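Local structure of streptokinase domain B (Streptococcus dysgalactiae subsp. equisimilis, 1QQR) at residues V8-T13 with K36-G41; V14-L19 with Y124-K129; D42-Q47 with F91-K96; V74-D79 with N116-S121. The protein forms one domain of streptokinase, a bacterial protein that activates plasminogen without being a protease itself and so promotes fibrinolysis. All coordinates share one frame; numbering follows the deposited sequence.

Interaction 1: residues V8-T13 with K36-G41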
loop_
_atom_site.group_PDB
_atom_site.type_symbol
_atom_site.label_atom_id
_atom_site.label_comp_id
_atom_site.label_asym_id
_atom_site.label_seq_id
_atom_site.Cartn_x
_atom_site.Cartn_y
_atom_site.Cartn_z
ATOM N N VAL A 8 4.724 -0.840 14.201
ATOM C CA VAL A 8 4.460 -0.099 12.983
ATOM C C VAL A 8 3.113 -0.543 12.433
ATOM O O VAL A 8 2.936 -1.713 12.085
ATOM C CB VAL A 8 5.563 -0.301 11.943
ATOM C CG1 VAL A 8 5.162 0.326 10.616
ATOM C CG2 VAL A 8 6.818 0.362 12.429
ATOM N N ASP A 9 2.141 0.365 12.414
ATOM C CA ASP A 9 0.825 0.016 11.856
ATOM C C ASP A 9 1.026 0.078 10.352
ATOM O O ASP A 9 1.421 1.125 9.824
ATOM C CB ASP A 9 -0.263 1.040 12.204
ATOM C CG ASP A 9 -0.683 0.992 13.652
ATOM O OD1 ASP A 9 -0.564 -0.082 14.268
ATOM O OD2 ASP A 9 -1.155 2.034 14.156
ATOM N N VAL A 10 0.783 -1.031 9.667
ATOM C CA VAL A 10 0.950 -1.044 8.225
ATOM C C VAL A 10 -0.392 -0.796 7.552
ATOM O O VAL A 10 -1.294 -1.641 7.602
ATOM C CB VAL A 10 1.528 -2.393 7.727
ATOM C CG1 VAL A 10 1.741 -2.353 6.217
ATOM C CG2 VAL A 10 2.832 -2.689 8.424
ATOM N N GLU A 11 -0.522 0.381 6.952
ATOM C CA GLU A 11 -1.732 0.728 6.239
ATOM C C GLU A 11 -1.552 0.479 4.741
ATOM O O GLU A 11 -0.441 0.545 4.192
ATOM C CB GLU A 11 -2.117 2.178 6.507
ATOM C CG GLU A 11 -2.808 2.357 7.845
ATOM C CD GLU A 11 -2.927 3.815 8.261
ATOM O OE1 GLU A 11 -3.322 4.656 7.430
ATOM O OE2 GLU A 11 -2.634 4.122 9.433
ATOM N N TYR A 12 -2.665 0.214 4.073
ATOM C CA TYR A 12 -2.617 -0.107 2.660
ATOM C C TYR A 12 -3.604 0.675 1.831
ATOM O O TYR A 12 -4.746 0.884 2.230
ATOM C CB TYR A 12 -2.899 -1.602 2.508
ATOM C CG TYR A 12 -2.798 -2.135 1.107
ATOM C CD1 TYR A 12 -1.570 -2.341 0.511
ATOM C CD2 TYR A 12 -3.947 -2.452 0.383
ATOM C CE1 TYR A 12 -1.477 -2.855 -0.777
ATOM C CE2 TYR A 12 -3.876 -2.970 -0.917
ATOM C CZ TYR A 12 -2.636 -3.175 -1.492
ATOM O OH TYR A 12 -2.549 -3.751 -2.748
ATOM N N THR A 13 -3.145 1.149 0.690
ATOM C CA THR A 13 -4.029 1.825 -0.235
ATOM C C THR A 13 -3.672 1.352 -1.657
ATOM O O THR A 13 -2.495 1.167 -2.004
ATOM C CB THR A 13 -3.956 3.351 -0.125
ATOM O OG1 THR A 13 -4.974 3.905 -0.959
ATOM C CG2 THR A 13 -2.630 3.885 -0.572
ATOM N N LYS A 36 -2.153 -4.604 9.173
ATOM C CA LYS A 36 -1.784 -5.174 10.455
ATOM C C LYS A 36 -0.724 -4.336 11.167
ATOM O O LYS A 36 -0.138 -3.416 10.594
ATOM C CB LYS A 36 -1.275 -6.605 10.256
ATOM C CG LYS A 36 -0.247 -6.768 9.146
ATOM C CD LYS A 36 -0.059 -8.258 8.785
ATOM C CE LYS A 36 0.786 -8.455 7.504
ATOM N NZ LYS A 36 1.077 -9.892 7.143
ATOM N N THR A 37 -0.502 -4.660 12.429
ATOM C CA THR A 37 0.492 -3.988 13.231
ATOM C C THR A 37 1.633 -4.976 13.329
ATOM O O THR A 37 1.455 -6.093 13.792
ATOM C CB THR A 37 -0.075 -3.675 14.606
ATOM O OG1 THR A 37 -1.289 -2.940 14.430
ATOM C CG2 THR A 37 0.905 -2.827 15.417
ATOM N N LEU A 38 2.801 -4.572 12.862
ATOM C CA LEU A 38 3.954 -5.454 12.860
ATOM C C LEU A 38 5.094 -4.834 13.626
ATOM O O LEU A 38 4.988 -3.719 14.124
ATOM C CB LEU A 38 4.413 -5.706 11.420
ATOM C CG LEU A 38 3.398 -6.433 10.540
ATOM C CD1 LEU A 38 3.974 -6.600 9.134
ATOM C CD2 LEU A 38 3.080 -7.787 11.160
ATOM N N ALA A 39 6.197 -5.561 13.701
ATOM C CA ALA A 39 7.374 -5.070 14.396
ATOM C C ALA A 39 8.466 -4.823 13.369
ATOM O O ALA A 39 8.430 -5.374 12.264
ATOM C CB ALA A 39 7.844 -6.109 15.430
ATOM N N ILE A 40 9.422 -3.980 13.731
ATOM C CA ILE A 40 10.559 -3.679 12.878
ATOM C C ILE A 40 11.157 -5.035 12.475
ATOM O O ILE A 40 11.326 -5.917 13.324
ATOM C CB ILE A 40 11.619 -2.842 13.663
ATOM C CG1 ILE A 40 11.361 -1.344 13.483
ATOM C CG2 ILE A 40 13.020 -3.194 13.203
ATOM C CD1 ILE A 40 10.076 -0.861 14.116
ATOM N N GLY A 41 11.458 -5.213 11.191
ATOM C CA GLY A 41 12.016 -6.483 10.748
ATOM C C GLY A 41 11.003 -7.493 10.225
ATOM O O GLY A 41 11.358 -8.409 9.491
#
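T37 and D9 face each other in a non-hydrogen-bonded pair of antiparallel strands, and their side chains run alongside each other, pointing the same way. From CB outward, T37 keeps close to one oxygen, D9 OD1. Its CB lies 3.6 Å from D9 OD1. One branch, T37 CG2, comes within 3.3 Å of that oxygen and brushes the V8 carbonyl; the other, T37 OG1, stands beside its own backbone N (chi1 -54°) and donates a hydrogen bond of 3.0 Å to D9 OD1. The hydroxyl meets the carboxylate on its anti side, 28° out of the plane.

Pairs of backbone bonds frame this polar contact. V8 N reaches L38 O at 2.9 Å and L38 N returns to V8 O at 3.0 Å; one step on, V10 N binds K36 O at 2.7 Å, while the return bond from K36 N to V10 O is long and weak. V8, V10, K36 and L38 point to the other face of the sheet. There V10 CG2 meets L38 CD1 at 4.1 Å, and I44, V95 and I120 extend the apolar surface. Beyond the strand end I40 bends back, its CD1 touching V8 CG2 as the two side chains cross at about a right angle.

The pairing joins the first two strands of the beta-grasp fold, with strand 8-18 hydrogen-bonded along its other side to strand 111-128. Chemically the hairpin is two-sided: V8, V10 and L38 pack on the inner face, with K36 at its margin, while a hydroxyl donor meets the outer carboxylate, an arrangement consistent with an ionised D9.

Interaction 2: residues V14-L19 with Y124-K129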
loop_
_atom_site.group_PDB
_atom_site.type_symbol
_atom_site.label_atom_id
_atom_site.label_comp_id
_atom_site.label_asym_id
_atom_site.label_seq_id
_atom_site.Cartn_x
_atom_site.Cartn_y
_atom_site.Cartn_z
ATOM N N VAL A 14 -4.700 1.117 -2.454
ATOM C CA VAL A 14 -4.524 0.629 -3.808
ATOM C C VAL A 14 -5.424 1.363 -4.795
ATOM O O VAL A 14 -6.578 1.670 -4.500
ATOM C CB VAL A 14 -4.827 -0.899 -3.889
ATOM C CG1 VAL A 14 -6.253 -1.172 -3.491
ATOM C CG2 VAL A 14 -4.562 -1.422 -5.288
ATOM N N GLN A 15 -4.860 1.651 -5.962
ATOM C CA GLN A 15 -5.568 2.312 -7.047
ATOM C C GLN A 15 -5.664 1.277 -8.195
ATOM O O GLN A 15 -4.702 0.543 -8.469
ATOM C CB GLN A 15 -4.787 3.564 -7.480
ATOM C CG GLN A 15 -5.112 4.050 -8.897
ATOM C CD GLN A 15 -4.336 5.311 -9.305
ATOM O OE1 GLN A 15 -3.098 5.374 -9.192
ATOM N NE2 GLN A 15 -5.064 6.316 -9.792
ATOM N N PHE A 16 -6.814 1.212 -8.861
ATOM C CA PHE A 16 -7.001 0.246 -9.943
ATOM C C PHE A 16 -7.229 0.931 -11.270
ATOM O O PHE A 16 -8.086 1.806 -11.365
ATOM C CB PHE A 16 -8.208 -0.648 -9.654
ATOM C CG PHE A 16 -8.055 -1.517 -8.433
ATOM C CD1 PHE A 16 -8.840 -1.305 -7.310
ATOM C CD2 PHE A 16 -7.156 -2.580 -8.424
ATOM C CE1 PHE A 16 -8.738 -2.147 -6.190
ATOM C CE2 PHE A 16 -7.046 -3.425 -7.314
ATOM C CZ PHE A 16 -7.840 -3.207 -6.195
ATOM N N THR A 17 -6.475 0.543 -12.297
ATOM C CA THR A 17 -6.655 1.131 -13.625
ATOM C C THR A 17 -7.039 0.074 -14.662
ATOM O O THR A 17 -6.255 -0.809 -14.983
ATOM C CB THR A 17 -5.391 1.860 -14.099
ATOM O OG1 THR A 17 -5.017 2.832 -13.120
ATOM C CG2 THR A 17 -5.659 2.586 -15.424
ATOM N N PRO A 18 -8.265 0.158 -15.196
ATOM C CA PRO A 18 -8.793 -0.775 -16.200
ATOM C C PRO A 18 -8.112 -0.596 -17.546
ATOM O O PRO A 18 -7.888 0.530 -17.962
ATOM C CB PRO A 18 -10.271 -0.415 -16.242
ATOM C CG PRO A 18 -10.250 1.046 -16.017
ATOM C CD PRO A 18 -9.265 1.196 -14.873
ATOM N N LEU A 19 -7.772 -1.698 -18.216
ATOM C CA LEU A 19 -7.103 -1.622 -19.510
ATOM C C LEU A 19 -7.891 -0.804 -20.529
ATOM O O LEU A 19 -7.300 -0.041 -21.288
ATOM C CB LEU A 19 -6.776 -3.017 -20.037
ATOM C CG LEU A 19 -5.482 -3.646 -19.469
ATOM C CD1 LEU A 19 -4.472 -2.549 -19.124
ATOM C CD2 LEU A 19 -5.779 -4.438 -18.226
ATOM N N TYR A 124 -2.564 -1.246 -9.655
ATOM C CA TYR A 124 -2.573 -2.405 -10.539
ATOM C C TYR A 124 -3.410 -2.102 -11.769
ATOM O O TYR A 124 -4.351 -1.316 -11.708
ATOM C CB TYR A 124 -3.200 -3.649 -9.904
ATOM C CG TYR A 124 -2.437 -4.245 -8.763
ATOM C CD1 TYR A 124 -2.512 -3.675 -7.494
ATOM C CD2 TYR A 124 -1.703 -5.414 -8.920
ATOM C CE1 TYR A 124 -1.900 -4.251 -6.417
ATOM C CE2 TYR A 124 -1.071 -6.002 -7.834
ATOM C CZ TYR A 124 -1.186 -5.397 -6.579
ATOM O OH TYR A 124 -0.596 -5.915 -5.469
ATOM N N TYR A 125 -3.050 -2.722 -12.887
ATOM C CA TYR A 125 -3.844 -2.590 -14.097
ATOM C C TYR A 125 -4.849 -3.720 -13.944
ATOM O O TYR A 125 -4.459 -4.817 -13.560
ATOM C CB TYR A 125 -2.977 -2.827 -15.336
ATOM C CG TYR A 125 -2.168 -1.611 -15.702
ATOM C CD1 TYR A 125 -0.782 -1.596 -15.553
ATOM C CD2 TYR A 125 -2.801 -0.448 -16.142
ATOM C CE1 TYR A 125 -0.046 -0.438 -15.826
ATOM C CE2 TYR A 125 -2.080 0.705 -16.417
ATOM C CZ TYR A 125 -0.705 0.707 -16.255
ATOM O OH TYR A 125 0.005 1.861 -16.508
ATOM N N VAL A 126 -6.131 -3.458 -14.184
ATOM C CA VAL A 126 -7.135 -4.524 -14.082
ATOM C C VAL A 126 -7.869 -4.789 -15.399
ATOM O O VAL A 126 -7.907 -3.950 -16.297
ATOM C CB VAL A 126 -8.172 -4.237 -12.977
ATOM C CG1 VAL A 126 -7.463 -4.136 -11.625
ATOM C CG2 VAL A 126 -8.942 -2.969 -13.297
ATOM N N LEU A 127 -8.489 -5.951 -15.501
ATOM C CA LEU A 127 -9.159 -6.338 -16.739
ATOM C C LEU A 127 -10.528 -6.931 -16.450
ATOM O O LEU A 127 -10.684 -7.692 -15.489
ATOM C CB LEU A 127 -8.276 -7.385 -17.426
ATOM C CG LEU A 127 -8.529 -7.977 -18.801
ATOM C CD1 LEU A 127 -8.010 -7.032 -19.876
ATOM C CD2 LEU A 127 -7.782 -9.285 -18.900
ATOM N N LYS A 128 -11.530 -6.593 -17.256
ATOM C CA LYS A 128 -12.838 -7.182 -17.013
ATOM C C LYS A 128 -12.607 -8.640 -17.390
ATOM O O LYS A 128 -11.976 -8.917 -18.406
ATOM C CB LYS A 128 -13.918 -6.547 -17.896
ATOM C CG LYS A 128 -15.323 -6.597 -17.275
ATOM C CD LYS A 128 -16.431 -6.348 -18.300
ATOM C CE LYS A 128 -16.379 -4.948 -18.900
ATOM N NZ LYS A 128 -16.750 -3.871 -17.924
ATOM N N LYS A 129 -13.060 -9.570 -16.555
ATOM C CA LYS A 129 -12.847 -10.979 -16.840
ATOM C C LYS A 129 -13.578 -11.357 -18.107
ATOM O O LYS A 129 -14.665 -10.838 -18.394
ATOM C CB LYS A 129 -13.283 -11.856 -15.656
ATOM C CG LYS A 129 -12.118 -12.165 -14.705
ATOM C CD LYS A 129 -12.386 -13.354 -13.783
ATOM C CE LYS A 129 -13.491 -13.042 -12.789
ATOM N NZ LYS A 129 -13.727 -14.180 -11.860
#
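The F16 ring receives V126 CG1 obliquely at its CD2 atom, 3.6 Å away, while V14 CG2 of its own strand lies 3.7 Å above one face of the ring plane, offset toward the rim. These residues belong to the parallel pairing of the first and last strands, 8-18 and 111-128, a hallmark of the beta-grasp fold. The same V14 methyl touches the Y124 ring at its edge, 3.8 Å from CD1; with CG2 anti to the backbone N, V14 can serve both rings. On the reverse face of the sheet, the edge of the Y125 ring is met by T17 O, and L19 CD1 approaches it obliquely, 4.0 Å from CD2.

F16, Y124 and V126 look toward helix 46-60, where A53, I56 and L57 cover them, and F25 closes over F16, P18 and V126. The Y124 hydroxyl is taken by E122 of its own strand. On its own strand and face, Y125 makes a cation-pi contact with K123. The backbones are twisted 48° against each other, yet Y124 N still binds Q15 O, T17 N binds Y124 O, and L19 N, just past the strand, binds V126 O at 3.0 Å.

The T17 carbonyl is met off its plane. T17 O accepts V126 N at 2.8 Å, but the donor stands 49° out of the carbonyl plane rather than on a lone pair, and the CA-H of Y125 comes to the same oxygen, with CA and T17 O 3.1 Å apart.

Interaction 3: residues D42-Q47 with F91-K96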
loop_
_atom_site.group_PDB
_atom_site.type_symbol
_atom_site.label_atom_id
_atom_site.label_comp_id
_atom_site.label_asym_id
_atom_site.label_seq_id
_atom_site.Cartn_x
_atom_site.Cartn_y
_atom_site.Cartn_z
ATOM N N ASP A 42 9.740 -7.364 10.607
ATOM C CA ASP A 42 8.742 -8.285 10.089
ATOM C C ASP A 42 8.682 -8.068 8.574
ATOM O O ASP A 42 9.084 -7.007 8.065
ATOM C CB ASP A 42 7.381 -7.993 10.710
ATOM C CG ASP A 42 7.260 -8.530 12.116
ATOM O OD1 ASP A 42 8.307 -8.845 12.720
ATOM O OD2 ASP A 42 6.119 -8.635 12.618
ATOM N N THR A 43 8.185 -9.055 7.846
ATOM C CA THR A 43 8.119 -8.918 6.403
ATOM C C THR A 43 6.716 -9.081 5.860
ATOM O O THR A 43 5.858 -9.671 6.499
ATOM C CB THR A 43 8.986 -9.949 5.702
ATOM O OG1 THR A 43 8.549 -11.253 6.098
ATOM C CG2 THR A 43 10.458 -9.737 6.039
ATOM N N ILE A 44 6.519 -8.539 4.665
ATOM C CA ILE A 44 5.261 -8.592 3.932
ATOM C C ILE A 44 5.749 -8.909 2.530
ATOM O O ILE A 44 6.694 -8.279 2.075
ATOM C CB ILE A 44 4.565 -7.228 3.938
ATOM C CG1 ILE A 44 4.239 -6.839 5.376
ATOM C CG2 ILE A 44 3.287 -7.282 3.147
ATOM C CD1 ILE A 44 3.782 -5.433 5.528
ATOM N N THR A 45 5.130 -9.881 1.864
ATOM C CA THR A 45 5.555 -10.273 0.526
ATOM C C THR A 45 4.576 -9.770 -0.519
ATOM O O THR A 45 3.418 -9.464 -0.202
ATOM C CB THR A 45 5.598 -11.802 0.384
ATOM O OG1 THR A 45 4.308 -12.336 0.716
ATOM C CG2 THR A 45 6.628 -12.404 1.318
ATOM N N SER A 46 5.043 -9.708 -1.766
ATOM C CA SER A 46 4.201 -9.282 -2.880
ATOM C C SER A 46 2.983 -10.203 -3.049
ATOM O O SER A 46 1.900 -9.739 -3.399
ATOM C CB SER A 46 5.019 -9.249 -4.156
ATOM O OG SER A 46 5.768 -10.438 -4.271
ATOM N N GLN A 47 3.127 -11.494 -2.767
ATOM C CA GLN A 47 1.965 -12.382 -2.905
ATOM C C GLN A 47 0.864 -12.017 -1.921
ATOM O O GLN A 47 -0.319 -12.065 -2.250
ATOM C CB GLN A 47 2.350 -13.855 -2.720
ATOM C CG GLN A 47 3.204 -14.419 -3.851
ATOM C CD GLN A 47 4.677 -14.184 -3.647
ATOM O OE1 GLN A 47 5.498 -14.641 -4.439
ATOM N NE2 GLN A 47 5.028 -13.471 -2.585
ATOM N N PHE A 91 8.535 -9.671 -4.478
ATOM C CA PHE A 91 9.386 -8.995 -3.516
ATOM C C PHE A 91 8.938 -9.209 -2.082
ATOM O O PHE A 91 7.841 -9.692 -1.824
ATOM C CB PHE A 91 9.414 -7.484 -3.818
ATOM C CG PHE A 91 8.040 -6.805 -3.779
ATOM C CD1 PHE A 91 7.347 -6.632 -2.579
ATOM C CD2 PHE A 91 7.456 -6.321 -4.949
ATOM C CE1 PHE A 91 6.097 -5.985 -2.546
ATOM C CE2 PHE A 91 6.207 -5.676 -4.925
ATOM C CZ PHE A 91 5.528 -5.509 -3.718
ATOM N N THR A 92 9.804 -8.843 -1.154
ATOM C CA THR A 92 9.480 -8.911 0.257
ATOM C C THR A 92 9.812 -7.527 0.808
ATOM O O THR A 92 10.807 -6.916 0.432
ATOM C CB THR A 92 10.342 -9.936 1.022
ATOM O OG1 THR A 92 11.717 -9.650 0.767
ATOM C CG2 THR A 92 10.019 -11.364 0.607
ATOM N N TYR A 93 8.953 -7.009 1.667
ATOM C CA TYR A 93 9.223 -5.725 2.276
ATOM C C TYR A 93 9.433 -6.000 3.754
ATOM O O TYR A 93 8.600 -6.646 4.409
ATOM C CB TYR A 93 8.059 -4.754 2.107
ATOM C CG TYR A 93 8.182 -3.570 3.052
ATOM C CD1 TYR A 93 9.282 -2.709 2.982
ATOM C CD2 TYR A 93 7.239 -3.353 4.056
ATOM C CE1 TYR A 93 9.433 -1.662 3.900
ATOM C CE2 TYR A 93 7.390 -2.314 4.982
ATOM C CZ TYR A 93 8.484 -1.478 4.901
ATOM O OH TYR A 93 8.660 -0.486 5.848
ATOM N N ARG A 94 10.550 -5.511 4.271
ATOM C CA ARG A 94 10.891 -5.685 5.681
ATOM C C ARG A 94 10.540 -4.368 6.356
ATOM O O ARG A 94 10.954 -3.312 5.897
ATOM C CB ARG A 94 12.394 -5.970 5.816
ATOM C CG ARG A 94 12.851 -6.284 7.218
ATOM C CD ARG A 94 14.369 -6.147 7.342
ATOM N NE ARG A 94 14.835 -6.419 8.702
ATOM C CZ ARG A 94 16.025 -6.060 9.181
ATOM N NH1 ARG A 94 16.888 -5.402 8.413
ATOM N NH2 ARG A 94 16.350 -6.362 10.431
ATOM N N VAL A 95 9.764 -4.415 7.428
ATOM C CA VAL A 95 9.400 -3.177 8.101
ATOM C C VAL A 95 10.647 -2.478 8.584
ATOM O O VAL A 95 11.304 -2.920 9.526
ATOM C CB VAL A 95 8.466 -3.437 9.267
ATOM C CG1 VAL A 95 8.155 -2.136 9.977
ATOM C CG2 VAL A 95 7.194 -4.083 8.754
ATOM N N LYS A 96 10.961 -1.391 7.891
ATOM C CA LYS A 96 12.119 -0.535 8.128
ATOM C C LYS A 96 12.279 -0.067 9.587
ATOM O O LYS A 96 11.303 0.290 10.250
ATOM C CB LYS A 96 11.994 0.659 7.183
ATOM C CG LYS A 96 13.112 1.646 7.154
ATOM C CD LYS A 96 12.739 2.741 6.159
ATOM C CE LYS A 96 13.708 3.919 6.167
ATOM N NZ LYS A 96 14.886 3.728 5.254
#
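S46 OG is gripped by two groups: F91 N donates to it at 2.9 Å, and E90 OE2, one residue before F91, makes a second hydrogen bond. The serine backbone answers, S46 N binding F91 O at 2.8 Å, so the two residues are joined by a pair of bonds, one through a side chain. The hydroxyl is placed for this by chi1 47°, which sets OG between its own N and carbonyl carbon. S46 CB itself sits squarely over the F91 ring, 3.6 Å from its centroid and 3° off the normal, a CH-pi contact.

Behind S46 runs a short antiparallel ribbon of strands 43-45 and 92-94. I44 and Y93 exchange two backbone bonds, with Y93 N to I44 O at 2.6 Å, and D42 O takes V95 N at 2.8 Å. T45 CG2 and T92 CG2 touch at 3.6 Å on the outer side. Inward, I44 CD1 meets the edge of the Y93 ring, 4.3 Å from CD2. The Y93 hydroxyl accepts K96 N at 3.2 Å and is bound to D118, which fixes the far end of the ring.

T45 is the N-cap of helix 46-60: its side chain caps a helix N-H while its own N is held by E48, as in a capping box. The ribbon thus delivers the chain directly into the helix of the beta-grasp fold. With S46 buried, its N and OG are satisfied by F91 and E90, and the helix start would probably favour the negative charge of E90.

Interaction 4: residues V74-D79 with N116-S121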
loop_
_atom_site.group_PDB
_atom_site.type_symbol
_atom_site.label_atom_id
_atom_site.label_comp_id
_atom_site.label_asym_id
_atom_site.label_seq_id
_atom_site.Cartn_x
_atom_site.Cartn_y
_atom_site.Cartn_z
ATOM N N VAL A 74 6.301 2.520 -0.401
ATOM C CA VAL A 74 6.050 2.574 1.019
ATOM C C VAL A 74 6.455 3.938 1.503
ATOM O O VAL A 74 7.529 4.400 1.166
ATOM C CB VAL A 74 6.845 1.479 1.805
ATOM C CG1 VAL A 74 6.294 1.358 3.232
ATOM C CG2 VAL A 74 6.719 0.140 1.101
ATOM N N THR A 75 5.577 4.590 2.265
ATOM C CA THR A 75 5.873 5.897 2.840
ATOM C C THR A 75 5.918 5.577 4.328
ATOM O O THR A 75 5.003 4.956 4.857
ATOM C CB THR A 75 4.737 6.961 2.565
ATOM O OG1 THR A 75 4.525 7.088 1.151
ATOM C CG2 THR A 75 5.123 8.353 3.142
ATOM N N HIS A 76 6.981 5.990 5.002
ATOM C CA HIS A 76 7.136 5.706 6.433
ATOM C C HIS A 76 6.852 6.913 7.269
ATOM O O HIS A 76 7.596 7.885 7.191
ATOM C CB HIS A 76 8.557 5.278 6.710
ATOM C CG HIS A 76 9.065 4.300 5.723
ATOM N ND1 HIS A 76 9.926 4.660 4.709
ATOM C CD2 HIS A 76 8.801 2.984 5.555
ATOM C CE1 HIS A 76 10.174 3.602 3.962
ATOM N NE2 HIS A 76 9.505 2.574 4.449
ATOM N N ASP A 77 5.789 6.852 8.066
ATOM C CA ASP A 77 5.425 7.988 8.901
ATOM C C ASP A 77 5.373 9.243 8.029
ATOM O O ASP A 77 4.860 9.174 6.919
ATOM C CB ASP A 77 6.435 8.097 10.054
ATOM C CG ASP A 77 6.343 6.909 10.963
ATOM O OD1 ASP A 77 5.257 6.723 11.567
ATOM O OD2 ASP A 77 7.317 6.134 11.051
ATOM N N ASN A 78 5.890 10.371 8.510
ATOM C CA ASN A 78 5.880 11.619 7.728
ATOM C C ASN A 78 7.227 11.865 7.092
ATOM O O ASN A 78 7.523 12.958 6.634
ATOM C CB ASN A 78 5.523 12.816 8.610
ATOM C CG ASN A 78 4.039 12.906 8.875
ATOM O OD1 ASN A 78 3.597 13.609 9.780
ATOM N ND2 ASN A 78 3.259 12.199 8.076
ATOM N N ASP A 79 8.045 10.831 7.095
ATOM C CA ASP A 79 9.377 10.888 6.525
ATOM C C ASP A 79 9.296 11.152 5.013
ATOM O O ASP A 79 8.433 10.628 4.300
ATOM C CB ASP A 79 10.079 9.563 6.846
ATOM C CG ASP A 79 11.533 9.541 6.439
ATOM O OD1 ASP A 79 12.045 10.551 5.902
ATOM O OD2 ASP A 79 12.167 8.484 6.662
ATOM N N ASN A 116 3.770 4.530 15.105
ATOM C CA ASN A 116 4.487 4.728 13.860
ATOM C C ASN A 116 3.626 4.035 12.811
ATOM O O ASN A 116 2.878 3.100 13.127
ATOM C CB ASN A 116 5.864 4.069 13.940
ATOM C CG ASN A 116 6.887 4.936 14.654
ATOM O OD1 ASN A 116 7.614 5.710 14.021
ATOM N ND2 ASN A 116 6.933 4.826 15.975
ATOM N N THR A 117 3.710 4.488 11.572
ATOM C CA THR A 117 2.901 3.874 10.529
ATOM C C THR A 117 3.684 3.773 9.241
ATOM O O THR A 117 4.572 4.582 8.986
ATOM C CB THR A 117 1.620 4.718 10.192
ATOM O OG1 THR A 117 2.026 6.027 9.792
ATOM C CG2 THR A 117 0.692 4.865 11.385
ATOM N N ASP A 118 3.337 2.759 8.452
ATOM C CA ASP A 118 3.891 2.549 7.117
ATOM C C ASP A 118 2.652 2.632 6.225
ATOM O O ASP A 118 1.610 2.052 6.538
ATOM C CB ASP A 118 4.480 1.148 6.939
ATOM C CG ASP A 118 5.990 1.113 7.083
ATOM O OD1 ASP A 118 6.634 2.193 7.085
ATOM O OD2 ASP A 118 6.536 -0.015 7.176
ATOM N N LEU A 119 2.743 3.374 5.139
ATOM C CA LEU A 119 1.623 3.434 4.225
ATOM C C LEU A 119 2.123 2.779 2.965
ATOM O O LEU A 119 3.020 3.318 2.300
ATOM C CB LEU A 119 1.193 4.873 3.894
ATOM C CG LEU A 119 0.176 4.928 2.738
ATOM C CD1 LEU A 119 -1.070 4.135 3.101
ATOM C CD2 LEU A 119 -0.209 6.363 2.413
ATOM N N ILE A 120 1.581 1.603 2.666
ATOM C CA ILE A 120 1.945 0.911 1.447
ATOM C C ILE A 120 0.915 1.288 0.375
ATOM O O ILE A 120 -0.286 1.060 0.534
ATOM C CB ILE A 120 1.901 -0.608 1.615
ATOM C CG1 ILE A 120 2.929 -1.055 2.659
ATOM C CG2 ILE A 120 2.144 -1.281 0.250
ATOM C CD1 ILE A 120 2.933 -2.566 2.896
ATOM N N SER A 121 1.380 1.852 -0.728
ATOM C CA SER A 121 0.451 2.224 -1.776
ATOM C C SER A 121 0.811 1.564 -3.096
ATOM O O SER A 121 1.950 1.628 -3.575
ATOM C CB SER A 121 0.366 3.756 -1.908
ATOM O OG SER A 121 1.586 4.299 -2.310
HETATM O O HOH W 1 3.177 5.115 0.073
#
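D77 holds T117 at both its amide and its carbonyl. D77 N donates to T117 O at 2.7 Å, and D77 OD1 accepts T117 N, also at 2.7 Å, with the donor standing 39° above the carboxylate plane. Next along the antiparallel strands, T75 and L119 form a hydrogen-bonded pair: T75 N to L119 O at 2.9 Å and L119 N to T75 O at 2.8 Å. A water bridges the two strands here, bound to T75 OG1 at 2.6 Å and S121 OG at 3.0 Å and donating to L119 O at 2.9 Å, so that this carbonyl carries two bonds. On the opposite face V74 CG1 packs on I120 CG1 at 4.2 Å.

Farther out, a type II' turn runs from H76 to D79, with D77 second in it at a positive phi of 51°; this sets its carboxylate beside T117 N. R98 forms salt bridges to D77 OD2 and D118 OD1, and Y93 holds D118 OD2. The contact joins strand 64-76 to the central strand 111-128 of the beta-grasp sheet. Sharing one guanidinium would probably offset the mutual repulsion of the two carboxylates and keep both ionised beside the turn.

How the interactions relate
From the N terminus, interaction 1 closes first, pairing 8-13 with 36-41 as strand 33-38 returns beside strand 8-18. Interaction 2 opens on the same first strand at 14-19 and closes only at 124-129, so it crosses interaction 1 and encloses interactions 3 and 4. Interaction 3 starts right after interaction 1 and brings 91-96 back to the head of helix 46-60; interaction 4 opens at 74-79, inside that loop, and closes beyond it at 116-121, so the two cross. Interactions 1, 2 and 4 share one mixed sheet, while the ribbon of interaction 3 adjoins it through G41 with V95 and Y93 with D118.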